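Local atomic coordinates of terminase subunit UL89 protein (Human herpesvirus 5, PDB entry 3N4P), a protein that probably forms, as a terminase subunit, part of the motor that packages viral DNA into empty capsids, this piece being its nuclease domain. Residues E41-L46 and G202-S207. Numbering follows the deposited sequence.
Sequences EEFDIL and GYIKAS. With MG (magnesium ion), chain G.
Phe43 and Lys205 dominate a helix-on-strand contact at the edge of the mixed beta sheet of this RNase H-like nuclease domain, and they divide it between an apolar half and a polar one. The last turn of helix 37-45, residues 41-45, runs at 20° to strand 204-207, the axes coming as close as 7.7 Å. The tight half belongs to the Phe43 ring. With CG anti to the backbone N (chi1 180°), the ring reaches across to the strand, where Phe43 CD1 lies 3.3 Å from Ile204 O and the CA of Lys205 sits at its edge, in the ring plane. Phe43 CE1 touches both Ile204 CG2 and Ala206 CB at 4.1 Å. Phe199 meets the same ring edge-to-face, while Ile222, Leu225 and Leu226 of helix 221-229 add further apolar packing.

The other half illustrates how a helix end can be tied to a strand by polar atoms. Lys205 leaves the strand pointing away from the helix, but bends at chi2 (-93°) and again at chi4. Lys205 NZ thereby donates a buried 3.1 Å hydrogen bond to Leu46 O, in the carbonyl plane and on a lone pair. Looser is the partly exposed Glu42: its OE1 stays 5.1 Å from Lys205 NZ, too far for a salt bridge though probably weakly attracted, and OE2 is hydrogen-bonded to Gln38. Leu46 also continues the sheet into the second subunit, where Asn52 O shares with Asp44 OD2 a magnesium ion distinct from the nuclease-site metal; residues 202-205 fall in the region required for UL56 interaction and DNA packaging. Between the halves, one water accepts from Ala206 N and donates to Phe43 O and Leu46 O, each 2.7 Å from the water oxygen.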
loop_
_atom_site.group_PDB
_atom_site.type_symbol
_atom_site.label_atom_id
_atom_site.label_comp_id
_atom_site.label_asym_id
_atom_site.label_seq_id
_atom_site.Cartn_x
_atom_site.Cartn_y
_atom_site.Cartn_z
ATOM N N GLU B 41 -2.303 5.339 9.789
ATOM C CA GLU B 41 -1.037 5.502 9.121
ATOM C C GLU B 41 -0.866 4.395 8.052
ATOM O O GLU B 41 -0.469 4.646 6.905
ATOM C CB GLU B 41 0.042 5.455 10.210
ATOM C CG GLU B 41 1.252 6.095 9.845
ATOM C CD GLU B 41 2.239 6.324 11.004
ATOM O OE1 GLU B 41 2.524 5.368 11.836
ATOM O OE2 GLU B 41 2.767 7.491 10.993
ATOM N N GLU B 42 -1.177 3.162 8.415
ATOM C CA GLU B 42 -1.143 2.074 7.432
ATOM C C GLU B 42 -2.173 2.175 6.298
ATOM O O GLU B 42 -1.912 1.784 5.170
ATOM C CB GLU B 42 -1.332 0.733 8.147
ATOM C CG GLU B 42 -0.007 0.305 8.833
ATOM C CD GLU B 42 -0.194 -0.869 9.788
ATOM O OE1 GLU B 42 -1.036 -1.770 9.472
ATOM O OE2 GLU B 42 0.462 -0.853 10.864
ATOM N N PHE B 43 -3.338 2.712 6.584
ATOM C CA PHE B 43 -4.274 2.961 5.530
ATOM C C PHE B 43 -3.766 3.994 4.495
ATOM O O PHE B 43 -4.037 3.897 3.287
ATOM C CB PHE B 43 -5.594 3.324 6.203
ATOM C CG PHE B 43 -6.748 3.644 5.253
ATOM C CD1 PHE B 43 -7.399 2.657 4.543
ATOM C CD2 PHE B 43 -7.275 4.913 5.235
ATOM C CE1 PHE B 43 -8.565 2.966 3.752
ATOM C CE2 PHE B 43 -8.383 5.241 4.442
ATOM C CZ PHE B 43 -9.032 4.268 3.719
ATOM N N ASP B 44 -3.045 5.003 4.971
ATOM C CA ASP B 44 -2.389 5.987 4.121
ATOM C C ASP B 44 -1.188 5.445 3.289
ATOM O O ASP B 44 -1.072 5.720 2.110
ATOM C CB ASP B 44 -1.801 7.095 5.003
ATOM C CG ASP B 44 -1.646 8.420 4.209
ATOM O OD1 ASP B 44 -2.180 8.488 3.069
ATOM O OD2 ASP B 44 -0.988 9.351 4.681
ATOM N N ILE B 45 -0.287 4.710 3.933
ATOM C CA ILE B 45 0.965 4.356 3.272
ATOM C C ILE B 45 0.976 2.962 2.664
ATOM O O ILE B 45 1.894 2.634 1.878
ATOM C CB ILE B 45 2.190 4.579 4.171
ATOM C CG1 ILE B 45 2.185 3.629 5.383
ATOM C CG2 ILE B 45 2.318 6.044 4.578
ATOM C CD1 ILE B 45 3.333 3.925 6.417
ATOM N N LEU B 46 -0.049 2.160 2.946
ATOM C CA LEU B 46 -0.109 0.808 2.371
ATOM C C LEU B 46 -1.401 0.631 1.529
ATOM O O LEU B 46 -2.488 0.300 2.061
ATOM C CB LEU B 46 0.098 -0.330 3.438
ATOM C CG LEU B 46 1.559 -0.611 3.828
ATOM C CD1 LEU B 46 1.664 -1.451 5.139
ATOM C CD2 LEU B 46 2.377 -1.356 2.695
ATOM N N GLY B 202 -6.948 -3.550 10.572
ATOM C CA GLY B 202 -6.282 -3.707 9.292
ATOM C C GLY B 202 -7.193 -4.233 8.181
ATOM O O GLY B 202 -6.742 -4.468 7.050
ATOM N N TYR B 203 -8.494 -4.319 8.412
ATOM C CA TYR B 203 -9.343 -4.926 7.365
ATOM C C TYR B 203 -9.824 -4.061 6.220
ATOM O O TYR B 203 -10.422 -4.597 5.245
ATOM C CB TYR B 203 -10.530 -5.642 8.001
ATOM C CG TYR B 203 -10.086 -6.875 8.753
ATOM C CD1 TYR B 203 -9.730 -6.829 10.069
ATOM C CD2 TYR B 203 -9.963 -8.070 8.094
ATOM C CE1 TYR B 203 -9.290 -7.991 10.743
ATOM C CE2 TYR B 203 -9.566 -9.217 8.731
ATOM C CZ TYR B 203 -9.224 -9.173 10.040
ATOM O OH TYR B 203 -8.800 -10.334 10.602
ATOM N N ILE B 204 -9.649 -2.751 6.364
ATOM C CA ILE B 204 -10.164 -1.744 5.423
ATOM C C ILE B 204 -8.993 -1.107 4.703
ATOM O O ILE B 204 -8.194 -0.441 5.317
ATOM C CB ILE B 204 -10.924 -0.584 6.104
ATOM C CG1 ILE B 204 -11.946 -1.067 7.141
ATOM C CG2 ILE B 204 -11.613 0.424 4.951
ATOM C CD1 ILE B 204 -13.179 -1.838 6.535
ATOM N N LYS B 205 -8.956 -1.228 3.367
ATOM C CA LYS B 205 -7.779 -0.788 2.634
ATOM C C LYS B 205 -8.234 -0.032 1.415
ATOM O O LYS B 205 -9.360 -0.244 0.913
ATOM C CB LYS B 205 -6.920 -1.995 2.253
ATOM C CG LYS B 205 -6.068 -2.568 3.478
ATOM C CD LYS B 205 -4.703 -1.916 3.446
ATOM C CE LYS B 205 -3.861 -2.191 4.642
ATOM N NZ LYS B 205 -3.121 -0.954 4.878
ATOM N N ALA B 206 -7.368 0.871 0.962
ATOM C CA ALA B 206 -7.578 1.654 -0.243
ATOM C C ALA B 206 -6.738 0.979 -1.274
ATOM O O ALA B 206 -5.747 0.314 -0.951
ATOM C CB ALA B 206 -7.061 3.003 -0.037
ATOM N N SER B 207 -7.148 1.132 -2.532
ATOM C CA SER B 207 -6.344 0.672 -3.647
ATOM C C SER B 207 -5.534 1.870 -4.166
ATOM O O SER B 207 -6.008 3.016 -4.022
ATOM C CB SER B 207 -7.285 0.160 -4.750
ATOM O OG SER B 207 -8.076 1.217 -5.131
HETATM MG MG MG G . -1.399 11.752 4.132
HETATM O O HOH W 1 -4.896 1.517 2.479
#